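Local coordinates for inositol 2-dehydrogenase/D-chiro-inositol 3-dehydrogenase (PDB 4MIY), which oxidises myo-inositol and D-chiro-inositol to their keto forms, using NAD as the hydride acceptor, at residues 91-96 against 118-123; 128-133 against 276-281; 206-211 against 228-233. One frame throughout, in Å; residues are numbered along the deposited sequence.

Overall arrangement
All three contacts are mostly buried, but they occupy different parts of the fold. Interaction 1 joins two neighbouring parallel strands of the Rossmann sheet, chiefly through backbone bonds. In interaction 2, about 20 Å away centre to centre, the start of helix 131-141 is tied to the end of helix 274-277 by a salt bridge and to the start of helix 279-294 by the Q280 amide. The two meet where Q122 NE2 packs 3.3 Å from Y129 OH, and helix 279-294 also packs on F92, F94 and Q122 of interaction 1. Interaction 3 lies furthest from the chain's centre, where an aspartate in a loop grips a strand end of the C-terminal mixed sheet beside another subunit.

Interaction 1: residues 91-96 against 118-123; sequences KFIFTE and KKVIQV. With NAD (nicotinamide-adenine-dinucleotide), chain E.
I93 sits between V120 and Q122 in a parallel ladder: I93 N donates to V120 O at 2.9 Å, and I93 O accepts from Q122 N at 2.8 Å, nearly straight (169°). The next rung runs from T95 N to Q122 O, 3.0 Å. Strand axes only 14° apart and 4.8 Å from each other fit this pattern. Helix 103-113 is the crossover of this beta-alpha-beta unit of the Rossmann fold.

Among the apolar contacts, V120 sits between F92 and I93, its CG1 toward F92 CD1 and its CG2 4.1 Å from I93 CD1; K118 NZ comes within 3.4 Å of F92 CZ. I93 and I121 run alongside each other, CD1 to CG1 at 3.9 Å, on the face covered by helix 79-86, where T95 and V123 also touch through their CG2 methyls. On the other face F94, its CG anti to the backbone N (chi1 -174°), reaches Q122, whose NE2 stands at the edge of the ring; F71 stacks on that ring.

The polar end belongs to E96. Its OE1 lies 2.9 Å from the carboxamide oxygen O7N of NAD, OE2 is hydrogen-bonded to H17, CG packs on ribose O4D and the carboxylate lies by C2N. Cut back to alanine, E96 would probably leave H17 without this acceptor and a gap beside the nicotinamide ring. The backbone ladder fixes the strand that delivers E96 to the cofactor.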
loop_
_atom_site.group_PDB
_atom_site.type_symbol
_atom_site.label_atom_id
_atom_site.label_comp_id
_atom_site.label_asym_id
_atom_site.label_seq_id
_atom_site.Cartn_x
_atom_site.Cartn_y
_atom_site.Cartn_z
ATOM N N LYS A 91 3.882 44.961 -18.923
ATOM C CA LYS A 91 4.261 44.079 -17.853
ATOM C C LYS A 91 3.734 42.653 -17.991
ATOM O O LYS A 91 2.736 42.397 -18.577
ATOM C CB LYS A 91 3.842 44.662 -16.508
ATOM C CG LYS A 91 4.510 45.971 -16.170
ATOM C CD LYS A 91 3.879 46.593 -14.993
ATOM C CE LYS A 91 4.575 47.839 -14.473
ATOM N NZ LYS A 91 5.063 48.690 -15.502
ATOM N N PHE A 92 4.502 41.733 -17.450
ATOM C CA PHE A 92 4.028 40.387 -17.270
ATOM C C PHE A 92 3.021 40.351 -16.111
ATOM O O PHE A 92 3.104 41.107 -15.194
ATOM C CB PHE A 92 5.226 39.473 -16.993
ATOM C CG PHE A 92 6.111 39.256 -18.191
ATOM C CD1 PHE A 92 5.853 38.256 -19.074
ATOM C CD2 PHE A 92 7.198 40.041 -18.411
ATOM C CE1 PHE A 92 6.682 38.037 -20.143
ATOM C CE2 PHE A 92 7.989 39.824 -19.446
ATOM C CZ PHE A 92 7.737 38.834 -20.333
ATOM N N ILE A 93 2.077 39.435 -16.202
ATOM C CA ILE A 93 0.961 39.379 -15.283
ATOM C C ILE A 93 0.719 37.930 -14.797
ATOM O O ILE A 93 0.462 37.043 -15.584
ATOM C CB ILE A 93 -0.307 39.850 -15.980
ATOM C CG1 ILE A 93 -0.151 41.280 -16.494
ATOM C CG2 ILE A 93 -1.490 39.750 -15.055
ATOM C CD1 ILE A 93 -1.094 41.573 -17.601
ATOM N N PHE A 94 0.841 37.765 -13.489
ATOM C CA PHE A 94 0.418 36.565 -12.785
ATOM C C PHE A 94 -0.830 36.919 -12.001
ATOM O O PHE A 94 -0.781 37.668 -11.090
ATOM C CB PHE A 94 1.506 36.069 -11.833
ATOM C CG PHE A 94 1.186 34.747 -11.170
ATOM C CD1 PHE A 94 0.439 34.709 -10.030
ATOM C CD2 PHE A 94 1.620 33.564 -11.710
ATOM C CE1 PHE A 94 0.144 33.530 -9.434
ATOM C CE2 PHE A 94 1.307 32.378 -11.118
ATOM C CZ PHE A 94 0.580 32.362 -9.990
ATOM N N THR A 95 -1.939 36.358 -12.416
ATOM C CA THR A 95 -3.161 36.524 -11.671
ATOM C C THR A 95 -3.544 35.222 -11.000
ATOM O O THR A 95 -3.502 34.191 -11.603
ATOM C CB THR A 95 -4.315 37.072 -12.528
ATOM O OG1 THR A 95 -5.443 37.313 -11.713
ATOM C CG2 THR A 95 -4.670 36.162 -13.592
ATOM N N GLU A 96 -3.870 35.308 -9.734
ATOM C CA GLU A 96 -4.531 34.191 -9.122
ATOM C C GLU A 96 -5.843 33.878 -9.831
ATOM O O GLU A 96 -6.399 34.701 -10.505
ATOM C CB GLU A 96 -4.738 34.412 -7.630
ATOM C CG GLU A 96 -3.595 33.911 -6.764
ATOM C CD GLU A 96 -3.324 32.421 -6.945
ATOM O OE1 GLU A 96 -4.206 31.712 -7.404
ATOM O OE2 GLU A 96 -2.237 31.996 -6.638
ATOM N N LYS A 118 2.674 39.672 -27.799
ATOM C CA LYS A 118 3.004 38.454 -27.126
ATOM C C LYS A 118 2.221 38.283 -25.824
ATOM O O LYS A 118 1.782 39.215 -25.229
ATOM C CB LYS A 118 4.494 38.387 -26.868
ATOM C CG LYS A 118 5.041 39.374 -25.891
ATOM C CD LYS A 118 6.424 38.965 -25.403
ATOM C CE LYS A 118 7.110 40.003 -24.518
ATOM N NZ LYS A 118 6.616 40.319 -23.174
ATOM N N LYS A 119 2.103 37.037 -25.415
ATOM C CA LYS A 119 1.370 36.651 -24.237
ATOM C C LYS A 119 2.089 37.094 -22.972
ATOM O O LYS A 119 3.287 36.982 -22.878
ATOM C CB LYS A 119 1.216 35.150 -24.272
ATOM C CG LYS A 119 0.269 34.557 -23.294
ATOM C CD LYS A 119 0.261 33.064 -23.445
ATOM C CE LYS A 119 1.453 32.429 -22.817
ATOM N NZ LYS A 119 1.365 30.996 -22.702
ATOM N N VAL A 120 1.345 37.602 -22.004
ATOM C CA VAL A 120 1.915 38.035 -20.751
ATOM C C VAL A 120 1.216 37.482 -19.521
ATOM O O VAL A 120 1.703 37.625 -18.459
ATOM C CB VAL A 120 1.968 39.571 -20.627
ATOM C CG1 VAL A 120 3.031 40.128 -21.525
ATOM C CG2 VAL A 120 0.666 40.173 -20.987
ATOM N N ILE A 121 0.070 36.861 -19.706
ATOM C CA ILE A 121 -0.698 36.417 -18.554
ATOM C C ILE A 121 -0.512 34.928 -18.226
ATOM O O ILE A 121 -0.631 34.085 -19.077
ATOM C CB ILE A 121 -2.174 36.636 -18.752
ATOM C CG1 ILE A 121 -2.497 38.130 -18.824
ATOM C CG2 ILE A 121 -2.951 35.995 -17.605
ATOM C CD1 ILE A 121 -3.799 38.405 -19.502
ATOM N N GLN A 122 -0.225 34.687 -16.954
ATOM C CA GLN A 122 -0.325 33.369 -16.360
ATOM C C GLN A 122 -1.371 33.373 -15.245
ATOM O O GLN A 122 -1.419 34.262 -14.451
ATOM C CB GLN A 122 1.034 32.908 -15.821
ATOM C CG GLN A 122 1.006 31.511 -15.214
ATOM C CD GLN A 122 2.369 30.952 -14.983
ATOM O OE1 GLN A 122 3.321 31.371 -15.576
ATOM N NE2 GLN A 122 2.454 30.011 -14.103
ATOM N N VAL A 123 -2.205 32.351 -15.230
ATOM C CA VAL A 123 -3.251 32.226 -14.230
ATOM C C VAL A 123 -2.885 31.160 -13.200
ATOM O O VAL A 123 -2.405 30.134 -13.559
ATOM C CB VAL A 123 -4.562 31.862 -14.873
ATOM C CG1 VAL A 123 -5.619 31.747 -13.852
ATOM C CG2 VAL A 123 -4.925 32.914 -15.870
HETATM P PA NAD E . -8.039 37.829 1.154
HETATM O O1A NAD E . -9.371 38.375 1.321
HETATM O O2A NAD E . -7.252 37.457 2.234
HETATM O O5B NAD E . -7.061 38.898 0.514
HETATM C C5B NAD E . -7.367 39.686 -0.563
HETATM C C4B NAD E . -6.710 41.062 -0.386
HETATM O O4B NAD E . -7.095 41.822 -1.500
HETATM C C3B NAD E . -7.261 41.894 0.763
HETATM O O3B NAD E . -6.227 42.413 1.492
HETATM C C2B NAD E . -8.105 42.961 0.122
HETATM O O2B NAD E . -8.138 44.155 0.865
HETATM C C1B NAD E . -7.386 43.183 -1.154
HETATM N N9A NAD E . -8.181 43.749 -2.221
HETATM C C8A NAD E . -9.417 43.512 -2.531
HETATM N N7A NAD E . -9.794 44.145 -3.634
HETATM C C5A NAD E . -8.743 44.821 -4.055
HETATM C C6A NAD E . -8.419 45.732 -5.134
HETATM N N6A NAD E . -9.268 46.068 -6.073
HETATM N N1A NAD E . -7.181 46.166 -5.195
HETATM C C2A NAD E . -6.284 45.880 -4.327
HETATM N N3A NAD E . -6.514 45.093 -3.298
HETATM C C4A NAD E . -7.702 44.546 -3.131
HETATM O O3 NAD E . -8.244 36.706 0.060
HETATM P PN NAD E . -7.136 35.613 -0.448
HETATM O O1N NAD E . -7.411 34.343 0.211
HETATM O O2N NAD E . -5.830 36.068 -0.143
HETATM O O5D NAD E . -7.479 35.359 -1.911
HETATM C C5D NAD E . -7.016 36.263 -2.884
HETATM C C4D NAD E . -7.090 35.667 -4.252
HETATM O O4D NAD E . -6.251 34.525 -4.252
HETATM C C3D NAD E . -8.478 35.232 -4.585
HETATM O O3D NAD E . -8.671 35.432 -5.950
HETATM C C2D NAD E . -8.397 33.748 -4.240
HETATM O O2D NAD E . -9.332 33.100 -5.015
HETATM C C1D NAD E . -6.996 33.410 -4.667
HETATM N N1N NAD E . -6.504 32.186 -4.036
HETATM C C2N NAD E . -6.081 31.176 -4.792
HETATM C C3N NAD E . -5.646 29.976 -4.267
HETATM C C7N NAD E . -5.159 28.863 -5.165
HETATM O O7N NAD E . -4.756 29.072 -6.265
HETATM N N7N NAD E . -5.169 27.699 -4.653
HETATM C C4N NAD E . -5.600 29.856 -2.890
HETATM C C5N NAD E . -6.034 30.930 -2.146
HETATM C C6N NAD E . -6.491 32.073 -2.747
#

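Interaction 2: residues 128-133 against 276-281; sequences RYDQGI and NRFIQA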
loop_
_atom_site.group_PDB
_atom_site.type_symbol
_atom_site.label_atom_id
_atom_site.label_comp_id
_atom_site.label_asym_id
_atom_site.label_seq_id
_atom_site.Cartn_x
_atom_site.Cartn_y
_atom_site.Cartn_z
ATOM N N ARG A 128 -1.416 21.847 -11.944
ATOM C CA ARG A 128 -0.672 21.363 -13.076
ATOM C C ARG A 128 0.792 21.205 -12.699
ATOM O O ARG A 128 1.508 20.519 -13.361
ATOM C CB ARG A 128 -0.802 22.316 -14.263
ATOM C CG ARG A 128 -2.170 22.453 -14.816
ATOM C CD ARG A 128 -2.133 23.167 -16.150
ATOM N NE ARG A 128 -3.445 23.599 -16.615
ATOM C CZ ARG A 128 -3.698 23.972 -17.851
ATOM N NH1 ARG A 128 -2.751 23.964 -18.751
ATOM N NH2 ARG A 128 -4.909 24.342 -18.182
ATOM N N TYR A 129 1.185 21.829 -11.608
ATOM C CA TYR A 129 2.571 21.832 -11.181
ATOM C C TYR A 129 2.871 20.835 -10.063
ATOM O O TYR A 129 3.985 20.653 -9.674
ATOM C CB TYR A 129 2.969 23.230 -10.756
ATOM C CG TYR A 129 3.015 24.237 -11.894
ATOM C CD1 TYR A 129 4.134 24.400 -12.639
ATOM C CD2 TYR A 129 1.932 25.000 -12.192
ATOM C CE1 TYR A 129 4.169 25.280 -13.661
ATOM C CE2 TYR A 129 1.957 25.897 -13.199
ATOM C CZ TYR A 129 3.075 26.046 -13.934
ATOM O OH TYR A 129 3.144 26.944 -14.953
ATOM N N ASP A 130 1.836 20.223 -9.550
ATOM C CA ASP A 130 2.012 19.237 -8.521
ATOM C C ASP A 130 2.710 18.024 -9.089
ATOM O O ASP A 130 2.352 17.531 -10.107
ATOM C CB ASP A 130 0.675 18.843 -7.941
ATOM C CG ASP A 130 0.795 17.769 -6.892
ATOM O OD1 ASP A 130 1.209 18.103 -5.798
ATOM O OD2 ASP A 130 0.463 16.625 -7.204
ATOM N N GLN A 131 3.742 17.581 -8.400
ATOM C CA GLN A 131 4.579 16.516 -8.909
ATOM C C GLN A 131 3.829 15.236 -9.227
ATOM O O GLN A 131 4.076 14.637 -10.228
ATOM C CB GLN A 131 5.763 16.268 -7.982
ATOM C CG GLN A 131 6.750 17.399 -8.075
ATOM C CD GLN A 131 8.000 17.257 -7.246
ATOM O OE1 GLN A 131 8.416 16.175 -6.909
ATOM N NE2 GLN A 131 8.633 18.370 -6.975
ATOM N N GLY A 132 2.917 14.852 -8.364
ATOM C CA GLY A 132 2.162 13.643 -8.581
ATOM C C GLY A 132 1.180 13.693 -9.728
ATOM O O GLY A 132 1.082 12.804 -10.491
ATOM N N ILE A 133 0.467 14.794 -9.822
ATOM C CA ILE A 133 -0.489 14.956 -10.879
ATOM C C ILE A 133 0.235 15.041 -12.208
ATOM O O ILE A 133 -0.167 14.447 -13.150
ATOM C CB ILE A 133 -1.367 16.196 -10.614
ATOM C CG1 ILE A 133 -2.264 15.929 -9.412
ATOM C CG2 ILE A 133 -2.199 16.517 -11.803
ATOM C CD1 ILE A 133 -2.975 17.136 -8.879
ATOM N N ASN A 276 -0.795 23.145 2.948
ATOM C CA ASN A 276 0.366 22.344 3.049
ATOM C C ASN A 276 0.447 21.332 1.902
ATOM O O ASN A 276 1.490 21.094 1.393
ATOM C CB ASN A 276 0.417 21.685 4.403
ATOM C CG ASN A 276 0.643 22.677 5.521
ATOM O OD1 ASN A 276 1.016 23.818 5.292
ATOM N ND2 ASN A 276 0.430 22.241 6.736
ATOM N N ARG A 277 -0.688 20.817 1.472
ATOM C CA ARG A 277 -0.720 19.853 0.369
ATOM C C ARG A 277 -0.099 20.377 -0.904
ATOM O O ARG A 277 0.522 19.675 -1.593
ATOM C CB ARG A 277 -2.158 19.380 0.108
ATOM C CG ARG A 277 -2.350 18.515 -1.115
ATOM C CD ARG A 277 -1.608 17.168 -1.058
ATOM N NE ARG A 277 -1.779 16.401 -2.273
ATOM C CZ ARG A 277 -1.069 16.592 -3.366
ATOM N NH1 ARG A 277 -0.123 17.498 -3.394
ATOM N NH2 ARG A 277 -1.270 15.860 -4.429
ATOM N N PHE A 278 -0.283 21.655 -1.155
ATOM C CA PHE A 278 0.120 22.243 -2.423
ATOM C C PHE A 278 1.274 23.233 -2.349
ATOM O O PHE A 278 1.547 23.904 -3.285
ATOM C CB PHE A 278 -1.108 22.749 -3.223
ATOM C CG PHE A 278 -1.964 21.628 -3.760
ATOM C CD1 PHE A 278 -1.470 20.769 -4.703
ATOM C CD2 PHE A 278 -3.235 21.407 -3.306
ATOM C CE1 PHE A 278 -2.208 19.746 -5.181
ATOM C CE2 PHE A 278 -3.965 20.391 -3.795
ATOM C CZ PHE A 278 -3.461 19.560 -4.735
ATOM N N ILE A 279 1.985 23.244 -1.239
ATOM C CA ILE A 279 3.166 24.077 -1.063
ATOM C C ILE A 279 4.129 23.934 -2.245
ATOM O O ILE A 279 4.587 24.891 -2.785
ATOM C CB ILE A 279 3.961 23.756 0.233
ATOM C CG1 ILE A 279 3.294 24.316 1.477
ATOM C CG2 ILE A 279 5.322 24.399 0.189
ATOM C CD1 ILE A 279 3.889 23.827 2.793
ATOM N N GLN A 280 4.400 22.697 -2.638
ATOM C CA GLN A 280 5.324 22.439 -3.717
ATOM C C GLN A 280 4.819 23.003 -5.026
ATOM O O GLN A 280 5.549 23.625 -5.733
ATOM C CB GLN A 280 5.618 20.934 -3.853
ATOM C CG GLN A 280 6.405 20.552 -5.066
ATOM C CD GLN A 280 5.561 20.140 -6.243
ATOM O OE1 GLN A 280 4.751 19.264 -6.146
ATOM N NE2 GLN A 280 5.754 20.800 -7.347
ATOM N N ALA A 281 3.565 22.770 -5.325
ATOM C CA ALA A 281 3.014 23.243 -6.577
ATOM C C ALA A 281 3.039 24.755 -6.679
ATOM O O ALA A 281 3.385 25.282 -7.683
ATOM C CB ALA A 281 1.639 22.707 -6.783
HETATM O O HOH W 1 2.061 20.211 -4.327
#
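D130 and R277 form the charged centre of the contact. R277 NH1 meets D130 OD1 at 2.8 Å; the oxygen lies close to the guanidinium plane, but the donor comes from above the carboxylate plane, 41° out of it. The second branch, R277 NH2 to D130 OD2, is weak at 3.4 Å. R277 reaches across with its chain bent at chi2 (64°), and F278 CE1 covers one face of the guanidinium.

The same carboxylate is an N-cap. D130 precedes helix 131-141, and its OD2 accepts from I133 N at 3.2 Å and weakly from G132 N, so a single aspartate joins that helix start to the arginine that ends helix 274-277. Close by, the A281 methyl packs against D130 N and CB, and Y129 OH is hydrogen-bonded to E288. Water 1 fills in here, 2.7 Å from D130 OD1 and 3.2 Å from R277 O, and accepts from A281 N at 3.1 Å.

Beside this buried part runs a more open one. Q280 places its amide across the opposing backbone: NE2 donates to Y129 O (2.9 Å) and is also hydrogen-bonded to T284 OG1, while OE1 accepts from Q131 N at 3.0 Å. Outermost is Q131, which crosses the Q280 amide with the two planes 49° apart; beyond it, L256 of a second subunit packs on this glutamine.

Interaction 3: residues 206-211 against 228-233; sequences EGLHDP and VHVTAQ
A chi1 of -166° swings the D210 carboxylate away from its own N and toward the backbone of V230 and T231, while T231 turns OG1 between its own N and carbonyl carbon (chi1 64°) to face it. The side chains of D210 and T231 pass one another pointing opposite ways. T231 OG1 donates to D210 OD2 at 2.6 Å, nearly in line with the C-O bond, and T231 N adds a weak bond to the same oxygen at 3.0 Å. The other oxygen, OD1, takes V230 N at 2.9 Å on its syn side, almost straight (170°). Three donors therefore grip one buried carboxylate and fix its rotation, and two of them are backbone amides of residues that have left the strand.

This is the open end of an antiparallel hairpin in the mixed sheet of the C-terminal domain: strand 212-218 begins just after P211, strand 223-229 ends at H229, and V228 is backbone-bonded to Q212. The peptide bond between D210 and P211 is cis, and P211 CB rests 3.3 Å from V228 O.

Apolar atoms and a ring close around the carboxylate. V230 CG2 lies 3.5 Å from D210 OD1 and, more loosely, 4.5 Å from L208 CD2. H229 brings CD2 to 3.3 Å from D210 OD2, which sits at the ring's edge, and the methyl of A232 lies over one face of the ring. On the subunit side, L149 of a third subunit packs on P211, and G244 of that subunit touches H229.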
loop_
_atom_site.group_PDB
_atom_site.type_symbol
_atom_site.label_atom_id
_atom_site.label_comp_id
_atom_site.label_asym_id
_atom_site.label_seq_id
_atom_site.Cartn_x
_atom_site.Cartn_y
_atom_site.Cartn_z
ATOM N N GLU A 206 -25.736 28.098 5.384
ATOM C CA GLU A 206 -26.945 28.271 4.625
ATOM C C GLU A 206 -26.712 28.124 3.144
ATOM O O GLU A 206 -25.878 28.749 2.587
ATOM C CB GLU A 206 -27.615 29.626 4.927
ATOM C CG GLU A 206 -29.021 29.791 4.376
ATOM C CD GLU A 206 -29.660 31.162 4.668
ATOM O OE1 GLU A 206 -30.891 31.226 4.702
ATOM O OE2 GLU A 206 -28.903 32.136 4.786
ATOM N N GLY A 207 -27.511 27.256 2.550
ATOM C CA GLY A 207 -27.554 27.092 1.120
ATOM C C GLY A 207 -26.528 26.135 0.535
ATOM O O GLY A 207 -26.602 25.806 -0.588
ATOM N N LEU A 208 -25.578 25.728 1.341
ATOM C CA LEU A 208 -24.532 24.832 0.883
ATOM C C LEU A 208 -24.976 23.412 0.817
ATOM O O LEU A 208 -25.404 22.852 1.792
ATOM C CB LEU A 208 -23.346 24.930 1.813
ATOM C CG LEU A 208 -22.204 23.966 1.535
ATOM C CD1 LEU A 208 -21.667 24.254 0.163
ATOM C CD2 LEU A 208 -21.134 24.093 2.610
ATOM N N HIS A 209 -24.888 22.854 -0.371
ATOM C CA HIS A 209 -25.076 21.440 -0.567
ATOM C C HIS A 209 -23.724 20.765 -0.496
ATOM O O HIS A 209 -22.801 21.197 -1.122
ATOM C CB HIS A 209 -25.659 21.157 -1.927
ATOM C CG HIS A 209 -27.035 21.691 -2.113
ATOM N ND1 HIS A 209 -28.160 20.941 -1.872
ATOM C CD2 HIS A 209 -27.466 22.903 -2.519
ATOM C CE1 HIS A 209 -29.228 21.667 -2.139
ATOM N NE2 HIS A 209 -28.836 22.863 -2.531
ATOM N N ASP A 210 -23.654 19.719 0.301
ATOM C CA ASP A 210 -22.466 18.919 0.438
ATOM C C ASP A 210 -22.849 17.509 0.825
ATOM O O ASP A 210 -23.539 17.303 1.764
ATOM C CB ASP A 210 -21.562 19.512 1.492
ATOM C CG ASP A 210 -20.151 18.939 1.465
ATOM O OD1 ASP A 210 -19.545 18.924 0.404
ATOM O OD2 ASP A 210 -19.695 18.547 2.506
ATOM N N PRO A 211 -22.356 16.532 0.085
ATOM C CA PRO A 211 -21.430 16.625 -1.029
ATOM C C PRO A 211 -22.060 17.014 -2.335
ATOM O O PRO A 211 -23.233 17.155 -2.385
ATOM C CB PRO A 211 -20.844 15.209 -1.094
ATOM C CG PRO A 211 -21.783 14.397 -0.537
ATOM C CD PRO A 211 -22.468 15.169 0.552
ATOM N N VAL A 228 -17.045 16.140 -4.829
ATOM C CA VAL A 228 -16.675 17.300 -4.049
ATOM C C VAL A 228 -17.298 17.139 -2.665
ATOM O O VAL A 228 -18.450 16.992 -2.552
ATOM C CB VAL A 228 -17.144 18.607 -4.717
ATOM C CG1 VAL A 228 -16.919 19.789 -3.823
ATOM C CG2 VAL A 228 -16.463 18.811 -6.017
ATOM N N HIS A 229 -16.468 17.117 -1.647
ATOM C CA HIS A 229 -16.907 16.857 -0.296
ATOM C C HIS A 229 -16.111 17.708 0.649
ATOM O O HIS A 229 -15.033 17.381 0.991
ATOM C CB HIS A 229 -16.742 15.371 0.063
ATOM C CG HIS A 229 -17.419 14.970 1.330
ATOM N ND1 HIS A 229 -17.224 13.754 1.922
ATOM C CD2 HIS A 229 -18.286 15.635 2.120
ATOM C CE1 HIS A 229 -17.940 13.685 3.020
ATOM N NE2 HIS A 229 -18.605 14.806 3.159
ATOM N N VAL A 230 -16.701 18.808 1.088
ATOM C CA VAL A 230 -15.965 19.846 1.791
ATOM C C VAL A 230 -16.184 19.916 3.306
ATOM O O VAL A 230 -15.577 20.700 3.973
ATOM C CB VAL A 230 -16.174 21.245 1.143
ATOM C CG1 VAL A 230 -15.778 21.233 -0.299
ATOM C CG2 VAL A 230 -17.584 21.717 1.304
ATOM N N THR A 231 -17.036 19.047 3.812
ATOM C CA THR A 231 -17.230 18.880 5.239
ATOM C C THR A 231 -16.905 17.455 5.696
ATOM O O THR A 231 -17.477 16.947 6.607
ATOM C CB THR A 231 -18.675 19.242 5.700
ATOM O OG1 THR A 231 -19.612 18.360 5.112
ATOM C CG2 THR A 231 -19.045 20.637 5.321
ATOM N N ALA A 232 -15.946 16.860 5.024
ATOM C CA ALA A 232 -15.615 15.472 5.177
ATOM C C ALA A 232 -15.014 15.054 6.497
ATOM O O ALA A 232 -14.939 13.906 6.763
ATOM C CB ALA A 232 -14.681 15.067 4.051
ATOM N N GLN A 233 -14.559 16.030 7.265
ATOM C CA GLN A 233 -14.006 15.890 8.603
ATOM C C GLN A 233 -12.589 15.286 8.717
ATOM O O GLN A 233 -11.773 15.778 9.417
ATOM C CB GLN A 233 -14.960 15.158 9.558
ATOM C CG GLN A 233 -16.370 15.722 9.620
ATOM C CD GLN A 233 -16.417 17.163 10.040
ATOM O OE1 GLN A 233 -15.965 17.509 11.083
ATOM N NE2 GLN A 233 -16.969 17.991 9.206
#